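Local coordinates for protein nitrite oxidoreductase subunit A (Kuenenia stuttgartiensis, PDB 7B04) that belongs to the molybdopterin oxidoreductase family, resembles NarG, and holds a molybdenum atom, two MD1 groups and an iron/sulfur cluster, at residues A522-E527 with H560-N565; L286-V291 with G564-G569; P207-D212 with P623-T628. All blocks are in the same frame, centred on the assembly; numbering follows the deposited sequence.

Contact 1 (A522-E527 with H560-N565). With MD1 (phosphoric acid 4-(2-amino-4-oxo-3,4,5,6,-tetrahydro-pteridin-6-yl)-2-hydroxy-3,4-dimercapto-but-3-en-yl ester guanylate ester), chain C.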
loop_
_atom_site.group_PDB
_atom_site.type_symbol
_atom_site.label_atom_id
_atom_site.label_comp_id
_atom_site.label_asym_id
_atom_site.label_seq_id
_atom_site.Cartn_x
_atom_site.Cartn_y
_atom_site.Cartn_z
ATOM N N ALA B 522 8.519 -21.867 -13.260
ATOM C CA ALA B 522 8.292 -21.669 -11.838
ATOM C C ALA B 522 6.822 -21.378 -11.593
ATOM O O ALA B 522 6.211 -20.568 -12.299
ATOM C CB ALA B 522 9.145 -20.520 -11.287
ATOM N N ILE B 523 6.258 -22.062 -10.601
ATOM C CA ILE B 523 4.882 -21.859 -10.171
ATOM C C ILE B 523 4.929 -21.150 -8.830
ATOM O O ILE B 523 5.547 -21.645 -7.878
ATOM C CB ILE B 523 4.109 -23.182 -10.070
ATOM C CG1 ILE B 523 4.144 -23.916 -11.407
ATOM C CG2 ILE B 523 2.678 -22.918 -9.649
ATOM C CD1 ILE B 523 3.662 -25.344 -11.340
ATOM N N HIS B 524 4.282 -19.996 -8.751
ATOM C CA HIS B 524 4.245 -19.205 -7.533
ATOM C C HIS B 524 2.810 -19.070 -7.056
ATOM O O HIS B 524 1.891 -18.851 -7.855
ATOM C CB HIS B 524 4.875 -17.833 -7.744
ATOM C CG HIS B 524 6.360 -17.887 -7.907
ATOM N ND1 HIS B 524 7.235 -17.745 -6.853
ATOM C CD2 HIS B 524 7.124 -18.127 -8.995
ATOM C CE1 HIS B 524 8.476 -17.856 -7.292
ATOM N NE2 HIS B 524 8.436 -18.088 -8.591
ATOM N N TYR B 525 2.635 -19.197 -5.744
ATOM C CA TYR B 525 1.318 -19.158 -5.139
ATOM C C TYR B 525 1.411 -18.543 -3.758
ATOM O O TYR B 525 2.496 -18.329 -3.216
ATOM C CB TYR B 525 0.693 -20.547 -5.025
ATOM C CG TYR B 525 1.627 -21.671 -4.668
ATOM C CD1 TYR B 525 2.391 -22.292 -5.643
ATOM C CD2 TYR B 525 1.705 -22.153 -3.367
ATOM C CE1 TYR B 525 3.228 -23.328 -5.332
ATOM C CE2 TYR B 525 2.545 -23.203 -3.047
ATOM C CZ TYR B 525 3.301 -23.783 -4.033
ATOM O OH TYR B 525 4.132 -24.823 -3.711
ATOM N N GLY B 526 0.253 -18.268 -3.197
ATOM C CA GLY B 526 0.157 -17.672 -1.879
ATOM C C GLY B 526 -1.155 -18.026 -1.245
ATOM O O GLY B 526 -1.728 -19.088 -1.506
ATOM N N GLU B 527 -1.642 -17.119 -0.414
ATOM C CA GLU B 527 -2.832 -17.346 0.386
ATOM C C GLU B 527 -4.115 -17.036 -0.364
ATOM O O GLU B 527 -5.197 -17.111 0.224
ATOM C CB GLU B 527 -2.725 -16.544 1.681
ATOM C CG GLU B 527 -1.667 -17.129 2.608
ATOM C CD GLU B 527 -0.254 -16.857 2.127
ATOM O OE1 GLU B 527 0.030 -15.708 1.743
ATOM O OE2 GLU B 527 0.563 -17.801 2.094
ATOM N N HIS B 560 6.673 -22.571 -5.448
ATOM C CA HIS B 560 6.946 -21.796 -4.247
ATOM C C HIS B 560 5.692 -21.106 -3.736
ATOM O O HIS B 560 4.846 -20.666 -4.521
ATOM C CB HIS B 560 8.040 -20.755 -4.512
ATOM C CG HIS B 560 9.277 -21.328 -5.129
ATOM N ND1 HIS B 560 10.147 -22.140 -4.433
ATOM C CD2 HIS B 560 9.786 -21.215 -6.379
ATOM C CE1 HIS B 560 11.139 -22.502 -5.227
ATOM N NE2 HIS B 560 10.945 -21.952 -6.413
ATOM N N THR B 561 5.584 -21.013 -2.413
ATOM C CA THR B 561 4.542 -20.244 -1.753
ATOM C C THR B 561 5.138 -18.975 -1.155
ATOM O O THR B 561 6.328 -18.920 -0.832
ATOM C CB THR B 561 3.848 -21.058 -0.652
ATOM O OG1 THR B 561 2.700 -20.343 -0.178
ATOM C CG2 THR B 561 4.791 -21.312 0.510
ATOM N N TRP B 562 4.301 -17.950 -1.027
ATOM C CA TRP B 562 4.722 -16.666 -0.488
ATOM C C TRP B 562 3.802 -16.260 0.647
ATOM O O TRP B 562 2.593 -16.504 0.600
ATOM C CB TRP B 562 4.732 -15.586 -1.563
ATOM C CG TRP B 562 5.748 -15.846 -2.602
ATOM C CD1 TRP B 562 5.523 -16.252 -3.879
ATOM C CD2 TRP B 562 7.169 -15.744 -2.454
ATOM N NE1 TRP B 562 6.713 -16.398 -4.543
ATOM C CE2 TRP B 562 7.740 -16.095 -3.689
ATOM C CE3 TRP B 562 8.011 -15.384 -1.398
ATOM C CZ2 TRP B 562 9.115 -16.097 -3.902
ATOM C CZ3 TRP B 562 9.376 -15.388 -1.610
ATOM C CH2 TRP B 562 9.913 -15.742 -2.852
ATOM N N ALA B 563 4.383 -15.632 1.660
ATOM C CA ALA B 563 3.662 -15.337 2.884
ATOM C C ALA B 563 4.379 -14.189 3.590
ATOM O O ALA B 563 5.169 -13.467 2.974
ATOM C CB ALA B 563 3.565 -16.601 3.750
ATOM N N GLY B 564 4.098 -14.018 4.876
ATOM C CA GLY B 564 4.846 -13.080 5.677
ATOM C C GLY B 564 6.220 -13.634 6.003
ATOM O O GLY B 564 6.686 -14.626 5.441
ATOM N N ASN B 565 6.882 -12.967 6.945
ATOM C CA ASN B 565 8.236 -13.345 7.344
ATOM C C ASN B 565 8.149 -14.377 8.460
ATOM O O ASN B 565 7.905 -14.039 9.620
ATOM C CB ASN B 565 9.044 -12.127 7.772
ATOM C CG ASN B 565 10.530 -12.323 7.555
ATOM O OD1 ASN B 565 10.965 -13.391 7.122
ATOM N ND2 ASN B 565 11.315 -11.297 7.850
HETATM P PB MD1 C . -1.269 -13.116 -1.059
HETATM O O3B MD1 C . -2.829 -13.413 -0.620
HETATM O O1B MD1 C . -1.246 -12.420 -2.399
HETATM O O2B MD1 C . -0.520 -14.423 -1.157
HETATM O O3A MD1 C . -0.573 -12.152 0.087
HETATM C C10 MD1 C . -0.319 -12.645 1.374
HETATM C C11 MD1 C . 0.982 -11.986 1.917
HETATM O O11 MD1 C . 0.987 -10.498 1.317
HETATM C C12 MD1 C . 1.038 -12.129 3.249
HETATM S S12 MD1 C . 0.433 -13.674 3.987
HETATM C C13 MD1 C . 1.622 -11.122 4.275
HETATM S S13 MD1 C . 1.560 -11.632 6.016
HETATM C C14 MD1 C . 2.148 -9.815 3.988
HETATM N N15 MD1 C . 0.874 -8.982 3.484
HETATM C C16 MD1 C . 1.221 -7.785 2.834
HETATM C C15 MD1 C . 0.452 -6.526 3.022
HETATM O O14 MD1 C . -0.486 -6.501 3.745
HETATM N N17 MD1 C . 0.877 -5.300 2.293
HETATM C C17 MD1 C . 2.102 -5.339 1.349
HETATM N N16 MD1 C . 2.510 -4.138 0.645
HETATM N N18 MD1 C . 2.883 -6.618 1.156
HETATM C C20 MD1 C . 2.487 -7.813 1.856
HETATM N N8 MD1 C . 3.177 -9.031 1.709
HETATM C C7 MD1 C . 3.381 -9.757 3.125
HETATM P PA MD1 C . -4.153 -12.843 -1.419
HETATM O O1A MD1 C . -5.341 -12.944 -0.495
HETATM O O2A MD1 C . -3.908 -11.400 -1.789
HETATM O "O5'" MD1 C . -4.466 -13.709 -2.786
HETATM C "C5'" MD1 C . -3.792 -13.388 -3.966
HETATM C "C4'" MD1 C . -4.720 -13.577 -5.217
HETATM O "O4'" MD1 C . -5.352 -15.004 -5.269
HETATM C "C1'" MD1 C . -6.831 -14.714 -5.645
HETATM N N9 MD1 C . -7.733 -15.831 -5.259
HETATM C C4 MD1 C . -7.650 -16.994 -5.897
HETATM N N3 MD1 C . -6.771 -17.463 -7.006
HETATM C C2 MD1 C . -6.903 -18.826 -7.518
HETATM N N2 MD1 C . -6.045 -19.282 -8.597
HETATM N N1 MD1 C . -7.885 -19.717 -6.951
HETATM C C6 MD1 C . -8.726 -19.259 -5.888
HETATM O O6 MD1 C . -9.533 -19.985 -5.416
HETATM C C5 MD1 C . -8.581 -17.827 -5.357
HETATM N N7 MD1 C . -9.220 -17.163 -4.398
HETATM C C8 MD1 C . -8.702 -15.920 -4.329
HETATM C "C2'" MD1 C . -7.069 -13.668 -4.962
HETATM O "O2'" MD1 C . -8.245 -12.974 -5.470
HETATM C "C3'" MD1 C . -5.700 -12.754 -5.181
HETATM O "O3'" MD1 C . -5.775 -12.045 -6.451
#

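Contact 2 (L286-V291 with G564-G569). With MD1 (phosphoric acid 4-(2-amino-4-oxo-3,4,5,6,-tetrahydro-pteridin-6-yl)-2-hydroxy-3,4-dimercapto-but-3-en-yl ester guanylate ester), chain C.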
loop_
_atom_site.group_PDB
_atom_site.type_symbol
_atom_site.label_atom_id
_atom_site.label_comp_id
_atom_site.label_asym_id
_atom_site.label_seq_id
_atom_site.Cartn_x
_atom_site.Cartn_y
_atom_site.Cartn_z
ATOM N N LEU B 286 9.580 -29.968 3.955
ATOM C CA LEU B 286 10.190 -28.755 4.476
ATOM C C LEU B 286 9.097 -27.744 4.787
ATOM O O LEU B 286 8.022 -27.766 4.178
ATOM C CB LEU B 286 11.196 -28.164 3.482
ATOM C CG LEU B 286 12.331 -27.288 4.013
ATOM C CD1 LEU B 286 13.512 -27.428 3.089
ATOM C CD2 LEU B 286 11.920 -25.828 4.116
ATOM N N GLN B 287 9.379 -26.869 5.756
ATOM C CA GLN B 287 8.393 -25.888 6.200
ATOM C C GLN B 287 7.812 -25.104 5.027
ATOM O O GLN B 287 6.589 -25.019 4.867
ATOM C CB GLN B 287 9.031 -24.941 7.218
ATOM C CG GLN B 287 8.047 -24.027 7.926
ATOM C CD GLN B 287 8.735 -22.995 8.799
ATOM O OE1 GLN B 287 9.949 -22.806 8.719
ATOM N NE2 GLN B 287 7.959 -22.322 9.642
ATOM N N THR B 288 8.675 -24.529 4.192
ATOM C CA THR B 288 8.216 -23.697 3.086
ATOM C C THR B 288 9.279 -23.680 1.999
ATOM O O THR B 288 10.464 -23.497 2.292
ATOM C CB THR B 288 7.900 -22.271 3.552
ATOM O OG1 THR B 288 6.619 -22.248 4.193
ATOM C CG2 THR B 288 7.874 -21.312 2.368
ATOM N N SER B 289 8.853 -23.872 0.752
ATOM C CA SER B 289 9.725 -23.696 -0.403
ATOM C C SER B 289 9.535 -22.283 -0.947
ATOM O O SER B 289 8.503 -21.978 -1.553
ATOM C CB SER B 289 9.414 -24.742 -1.471
ATOM O OG SER B 289 10.175 -24.523 -2.646
ATOM N N ASP B 290 10.517 -21.414 -0.703
ATOM C CA ASP B 290 10.520 -20.051 -1.222
ATOM C C ASP B 290 11.931 -19.719 -1.697
ATOM O O ASP B 290 12.861 -20.512 -1.532
ATOM C CB ASP B 290 10.016 -19.055 -0.172
ATOM C CG ASP B 290 10.776 -19.149 1.134
ATOM O OD1 ASP B 290 11.672 -20.012 1.252
ATOM O OD2 ASP B 290 10.469 -18.358 2.049
ATOM N N VAL B 291 12.101 -18.529 -2.276
ATOM C CA VAL B 291 13.353 -18.154 -2.925
ATOM C C VAL B 291 13.721 -16.716 -2.585
ATOM O O VAL B 291 12.866 -15.901 -2.225
ATOM C CB VAL B 291 13.282 -18.307 -4.463
ATOM C CG1 VAL B 291 13.063 -19.753 -4.855
ATOM C CG2 VAL B 291 12.185 -17.420 -5.040
ATOM N N GLY B 564 4.098 -14.018 4.876
ATOM C CA GLY B 564 4.846 -13.080 5.677
ATOM C C GLY B 564 6.220 -13.634 6.003
ATOM O O GLY B 564 6.686 -14.626 5.441
ATOM N N ASN B 565 6.882 -12.967 6.945
ATOM C CA ASN B 565 8.236 -13.345 7.344
ATOM C C ASN B 565 8.149 -14.377 8.460
ATOM O O ASN B 565 7.905 -14.039 9.620
ATOM C CB ASN B 565 9.044 -12.127 7.772
ATOM C CG ASN B 565 10.530 -12.323 7.555
ATOM O OD1 ASN B 565 10.965 -13.391 7.122
ATOM N ND2 ASN B 565 11.315 -11.297 7.850
ATOM N N TYR B 566 8.379 -15.642 8.109
ATOM C CA TYR B 566 8.227 -16.762 9.026
ATOM C C TYR B 566 9.536 -17.422 9.415
ATOM O O TYR B 566 9.566 -18.156 10.408
ATOM C CB TYR B 566 7.364 -17.849 8.373
ATOM C CG TYR B 566 8.097 -18.485 7.211
ATOM C CD1 TYR B 566 8.115 -17.876 5.963
ATOM C CD2 TYR B 566 8.811 -19.669 7.371
ATOM C CE1 TYR B 566 8.804 -18.431 4.907
ATOM C CE2 TYR B 566 9.505 -20.230 6.320
ATOM C CZ TYR B 566 9.496 -19.608 5.092
ATOM O OH TYR B 566 10.188 -20.167 4.044
ATOM N N LYS B 567 10.613 -17.190 8.663
ATOM C CA LYS B 567 11.761 -18.094 8.682
ATOM C C LYS B 567 12.603 -17.847 9.933
ATOM O O LYS B 567 13.703 -17.292 9.900
ATOM C CB LYS B 567 12.581 -17.952 7.407
ATOM C CG LYS B 567 13.617 -19.058 7.231
ATOM C CD LYS B 567 14.304 -18.992 5.877
ATOM C CE LYS B 567 13.774 -20.048 4.923
ATOM N NZ LYS B 567 12.475 -19.655 4.322
ATOM N N ALA B 568 12.054 -18.286 11.069
ATOM C CA ALA B 568 12.857 -18.367 12.279
ATOM C C ALA B 568 13.901 -19.465 12.180
ATOM O O ALA B 568 14.813 -19.513 13.012
ATOM C CB ALA B 568 11.964 -18.601 13.499
ATOM N N GLY B 569 13.786 -20.338 11.179
ATOM C CA GLY B 569 14.781 -21.343 10.882
ATOM C C GLY B 569 16.030 -20.811 10.220
ATOM O O GLY B 569 16.921 -21.600 9.891
HETATM P PB MD1 C . -1.269 -13.116 -1.059
HETATM O O3B MD1 C . -2.829 -13.413 -0.620
HETATM O O1B MD1 C . -1.246 -12.420 -2.399
HETATM O O2B MD1 C . -0.520 -14.423 -1.157
HETATM O O3A MD1 C . -0.573 -12.152 0.087
HETATM C C10 MD1 C . -0.319 -12.645 1.374
HETATM C C11 MD1 C . 0.982 -11.986 1.917
HETATM O O11 MD1 C . 0.987 -10.498 1.317
HETATM C C12 MD1 C . 1.038 -12.129 3.249
HETATM S S12 MD1 C . 0.433 -13.674 3.987
HETATM C C13 MD1 C . 1.622 -11.122 4.275
HETATM S S13 MD1 C . 1.560 -11.632 6.016
HETATM C C14 MD1 C . 2.148 -9.815 3.988
HETATM N N15 MD1 C . 0.874 -8.982 3.484
HETATM C C16 MD1 C . 1.221 -7.785 2.834
HETATM C C15 MD1 C . 0.452 -6.526 3.022
HETATM O O14 MD1 C . -0.486 -6.501 3.745
HETATM N N17 MD1 C . 0.877 -5.300 2.293
HETATM C C17 MD1 C . 2.102 -5.339 1.349
HETATM N N16 MD1 C . 2.510 -4.138 0.645
HETATM N N18 MD1 C . 2.883 -6.618 1.156
HETATM C C20 MD1 C . 2.487 -7.813 1.856
HETATM N N8 MD1 C . 3.177 -9.031 1.709
HETATM C C7 MD1 C . 3.381 -9.757 3.125
HETATM P PA MD1 C . -4.153 -12.843 -1.419
HETATM O O1A MD1 C . -5.341 -12.944 -0.495
HETATM O O2A MD1 C . -3.908 -11.400 -1.789
HETATM O "O5'" MD1 C . -4.466 -13.709 -2.786
HETATM C "C5'" MD1 C . -3.792 -13.388 -3.966
HETATM C "C4'" MD1 C . -4.720 -13.577 -5.217
HETATM O "O4'" MD1 C . -5.352 -15.004 -5.269
HETATM C "C1'" MD1 C . -6.831 -14.714 -5.645
HETATM N N9 MD1 C . -7.733 -15.831 -5.259
HETATM C C4 MD1 C . -7.650 -16.994 -5.897
HETATM N N3 MD1 C . -6.771 -17.463 -7.006
HETATM C C2 MD1 C . -6.903 -18.826 -7.518
HETATM N N2 MD1 C . -6.045 -19.282 -8.597
HETATM N N1 MD1 C . -7.885 -19.717 -6.951
HETATM C C6 MD1 C . -8.726 -19.259 -5.888
HETATM O O6 MD1 C . -9.533 -19.985 -5.416
HETATM C C5 MD1 C . -8.581 -17.827 -5.357
HETATM N N7 MD1 C . -9.220 -17.163 -4.398
HETATM C C8 MD1 C . -8.702 -15.920 -4.329
HETATM C "C2'" MD1 C . -7.069 -13.668 -4.962
HETATM O "O2'" MD1 C . -8.245 -12.974 -5.470
HETATM C "C3'" MD1 C . -5.700 -12.754 -5.181
HETATM O "O3'" MD1 C . -5.775 -12.045 -6.451
#

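Contact 3 (P207-D212 with P623-T628)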
loop_
_atom_site.group_PDB
_atom_site.type_symbol
_atom_site.label_atom_id
_atom_site.label_comp_id
_atom_site.label_asym_id
_atom_site.label_seq_id
_atom_site.Cartn_x
_atom_site.Cartn_y
_atom_site.Cartn_z
ATOM N N PRO B 207 -12.865 -29.747 27.036
ATOM C CA PRO B 207 -12.711 -31.198 26.879
ATOM C C PRO B 207 -11.641 -31.761 27.803
ATOM O O PRO B 207 -10.703 -31.068 28.203
ATOM C CB PRO B 207 -12.313 -31.356 25.406
ATOM C CG PRO B 207 -12.791 -30.102 24.744
ATOM C CD PRO B 207 -12.632 -29.027 25.774
ATOM N N LYS B 208 -11.802 -33.043 28.146
ATOM C CA LYS B 208 -10.845 -33.703 29.030
ATOM C C LYS B 208 -9.468 -33.794 28.388
ATOM O O LYS B 208 -8.451 -33.763 29.091
ATOM C CB LYS B 208 -11.352 -35.108 29.371
ATOM C CG LYS B 208 -10.935 -35.674 30.722
ATOM C CD LYS B 208 -10.559 -37.149 30.586
ATOM C CE LYS B 208 -9.945 -37.714 31.855
ATOM N NZ LYS B 208 -8.649 -37.098 32.217
ATOM N N GLU B 209 -9.417 -33.901 27.058
ATOM C CA GLU B 209 -8.140 -33.951 26.356
ATOM C C GLU B 209 -7.354 -32.655 26.520
ATOM O O GLU B 209 -6.125 -32.681 26.652
ATOM C CB GLU B 209 -8.380 -34.255 24.876
ATOM C CG GLU B 209 -8.956 -35.640 24.617
ATOM C CD GLU B 209 -10.466 -35.692 24.778
ATOM O OE1 GLU B 209 -11.076 -34.632 25.026
ATOM O OE2 GLU B 209 -11.043 -36.795 24.659
ATOM N N MET B 210 -8.043 -31.511 26.517
ATOM C CA MET B 210 -7.355 -30.238 26.717
ATOM C C MET B 210 -6.901 -30.061 28.159
ATOM O O MET B 210 -5.899 -29.382 28.412
ATOM C CB MET B 210 -8.258 -29.077 26.304
ATOM C CG MET B 210 -8.508 -28.987 24.811
ATOM S SD MET B 210 -9.575 -27.598 24.397
ATOM C CE MET B 210 -8.480 -26.220 24.722
ATOM N N VAL B 211 -7.614 -30.660 29.110
ATOM C CA VAL B 211 -7.228 -30.534 30.511
ATOM C C VAL B 211 -6.097 -31.500 30.841
ATOM O O VAL B 211 -5.201 -31.178 31.629
ATOM C CB VAL B 211 -8.454 -30.749 31.418
ATOM C CG1 VAL B 211 -8.064 -30.636 32.884
ATOM C CG2 VAL B 211 -9.547 -29.746 31.079
ATOM N N ASP B 212 -6.120 -32.697 30.247
ATOM C CA ASP B 212 -5.030 -33.647 30.450
ATOM C C ASP B 212 -3.729 -33.169 29.817
ATOM O O ASP B 212 -2.647 -33.505 30.312
ATOM C CB ASP B 212 -5.419 -35.017 29.895
ATOM C CG ASP B 212 -6.541 -35.659 30.678
ATOM O OD1 ASP B 212 -6.689 -35.346 31.880
ATOM O OD2 ASP B 212 -7.279 -36.478 30.093
ATOM N N PRO B 623 -10.802 -28.521 20.166
ATOM C CA PRO B 623 -10.214 -29.268 19.049
ATOM C C PRO B 623 -11.315 -29.779 18.123
ATOM O O PRO B 623 -12.505 -29.601 18.377
ATOM C CB PRO B 623 -9.485 -30.428 19.739
ATOM C CG PRO B 623 -9.387 -30.031 21.186
ATOM C CD PRO B 623 -10.618 -29.223 21.444
ATOM N N LEU B 624 -10.898 -30.430 17.038
ATOM C CA LEU B 624 -11.854 -31.011 16.099
ATOM C C LEU B 624 -12.375 -32.305 16.701
ATOM O O LEU B 624 -11.772 -33.371 16.575
ATOM C CB LEU B 624 -11.221 -31.246 14.733
ATOM C CG LEU B 624 -12.039 -32.047 13.709
ATOM C CD1 LEU B 624 -13.416 -31.447 13.486
ATOM C CD2 LEU B 624 -11.289 -32.145 12.393
ATOM N N ILE B 625 -13.512 -32.202 17.376
ATOM C CA ILE B 625 -14.216 -33.349 17.926
ATOM C C ILE B 625 -15.613 -33.334 17.335
ATOM O O ILE B 625 -16.348 -32.349 17.497
ATOM C CB ILE B 625 -14.283 -33.309 19.459
ATOM C CG1 ILE B 625 -12.902 -33.060 20.068
ATOM C CG2 ILE B 625 -14.886 -34.606 19.993
ATOM C CD1 ILE B 625 -12.962 -32.577 21.496
ATOM N N VAL B 626 -15.986 -34.416 16.661
ATOM C CA VAL B 626 -17.295 -34.518 16.039
ATOM C C VAL B 626 -17.931 -35.786 16.588
ATOM O O VAL B 626 -17.262 -36.816 16.761
ATOM C CB VAL B 626 -17.249 -34.520 14.495
ATOM C CG1 VAL B 626 -16.576 -35.766 13.961
ATOM C CG2 VAL B 626 -18.652 -34.400 13.934
ATOM N N ASN B 627 -19.227 -35.707 16.877
ATOM C CA ASN B 627 -19.961 -36.840 17.436
ATOM C C ASN B 627 -20.512 -37.650 16.263
ATOM O O ASN B 627 -21.668 -37.529 15.836
ATOM C CB ASN B 627 -21.026 -36.355 18.404
ATOM C CG ASN B 627 -20.438 -35.840 19.717
ATOM O OD1 ASN B 627 -19.383 -36.292 20.160
ATOM N ND2 ASN B 627 -21.118 -34.878 20.335
ATOM N N THR B 628 -19.627 -38.494 15.736
ATOM C CA THR B 628 -19.927 -39.280 14.561
ATOM C C THR B 628 -21.048 -40.266 14.841
ATOM O O THR B 628 -21.142 -40.809 15.948
ATOM C CB THR B 628 -18.698 -40.058 14.103
ATOM O OG1 THR B 628 -17.533 -39.554 14.764
ATOM C CG2 THR B 628 -18.556 -39.904 12.676
#

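Contact 1 (A522-E527 with H560-N565)
His524 and Trp562 meet rim to rim, joined by a hydrogen bond of 2.7 Å from Trp562 NE1 to His524 ND1. Their ring planes are nearly parallel, 8° apart, although the bond leans somewhat out of the imidazole plane. His560 lies alongside His524, its CD2 3.7 Å from His524 CE1, and completes an aromatic cluster; its own ring nitrogens bond to Ser557 and Ser289. On the other face of the sheet, the Tyr525 ring folds across the neighbouring strand, a course set by a first torsion of 38° that holds CG between the backbone N and the carbonyl carbon. His560 O sits over the centre of that ring, while Thr561 CB packs against Tyr525 CE2. The Tyr525 hydroxyl bonds to His280 and Ser559.

A parallel backbone ladder positions these groups. His560 N donates to Ile523 O (2.8 Å), Tyr525 N to His560 O (2.9 Å) and Trp562 N to Tyr525 O (2.9 Å). Beyond its end, Glu527 N gives a hydrogen bond of 3.0 Å to MD1 O2B, and Gly564 CA lies 3.6 Å from MD1 S13: strand ends leading into a ligand pocket, as in nucleotide-binding alpha/beta folds. Strand 521-525 runs between strands 301-304 and 558-561 in a five-stranded parallel sheet, of which 558-561 is an outermost strand within this chain.

Contact 2 (L286-V291 with G564-G569)
Beside the MD1 and molybdenum pocket, two loops are joined where Tyr566 and Lys567 reach the carboxylate of Asp290, a worked case of buried polar groups satisfying one another. The Tyr566 side chain is about 8 Å from the molybdenum atom, and Gly564, two residues earlier, belongs to the MD1 pocket.

Tyr566 OH donates to Asp290 OD2 over 2.7 Å. The carboxylate oxygen lies near the plane of the phenol, at its edge, but the hydroxyl comes from above the carboxylate plane, 49° out of it. Lys567 NZ forms a salt bridge with the other oxygen, Asp290 OD1, at 3.2 Å, OD1 receiving it on its syn lone pair. The lysine chain leaves the backbone extended and then bends, its third torsion -103°, which swings the ammonium back to the aspartate.

The tyrosine ring is enclosed on several sides. Thr288 OG1 lies 3.9 Å above the plane on one face, near the rim, and Lys567 CB is over the opposite face. The Gln287 amide stands almost perpendicular to the ring, at 87°, with OE1 at the ring edge 3.5 Å from Tyr566 CE2. Tyr270 stacks on Tyr566 and also bonds to the Thr288 hydroxyl, while Gln287 NE2 is held by Asp1090 O. Ile410 of the neighbouring subunit B packs on Lys567.

Asp290 OD1 has a second cationic partner in Arg808, so the buried carboxylate has two basic partners, Lys567 and Arg808, and also accepts a hydrogen bond from the Tyr566 hydroxyl. With several partners, such a network would be expected to restrict the rotation of the carboxylate and to hold the tyrosine in place beside the pocket.

Contact 3 (P207-D212 with P623-T628)
Met210 and Pro623 make the closest apolar contact here, with Met210 SD 3.5 Å from Pro623 CD. The thioether reaches the proline through a first torsion of -69° and an extended second one, which carry CG and SD past the ring; Met210 CG also lies 3.9 Å from Pro623 CG. Pro207 adds two further touches through its ring tip, Pro207 CG being 4.0 Å from Pro623 CD and 4.1 Å from Ile625 CD1. The isoleucine crosses the proline obliquely, its CD1 near both CB and CG of Pro207.

The polar element lies at the side of Glu209. This residue brushes Ile625 CD1, but its carboxylate forms a salt bridge with Arg633 on strand 633-635, the antiparallel partner of 625-627.

Pro207, at the N-cap position of helix 208-213, packs the start of that helix against the approach to a two-stranded hairpin. With no hydrogen bond between the two segments, their contact probably rests on van der Waals fit and on partial burial of apolar surface, and the Glu209 to Arg633 salt bridge adds a polar tie from the helix to the hairpin.

How the contacts relate
Contacts 1 and 2 are both buried near the centre of the chain and share Gly564 and Asn565, so one chain segment passes from the parallel sheet into the loop beside MD1. They also touch directly: Ser289 of contact 2 meets His560 and Thr561 of contact 1. Their chemistry differs, with a backbone ladder and imidazole-indole pairing in contact 1, and ion pairs around a phenol in contact 2. Contact 3 is partly exposed and relies on apolar side chains, its centre about 33 Å from that of contact 1 and about 31 Å from that of contact 2. Its segments enclose both along the sequence, yet its nearest atoms remain about 20 Å from contact 1 and about 21 Å from contact 2.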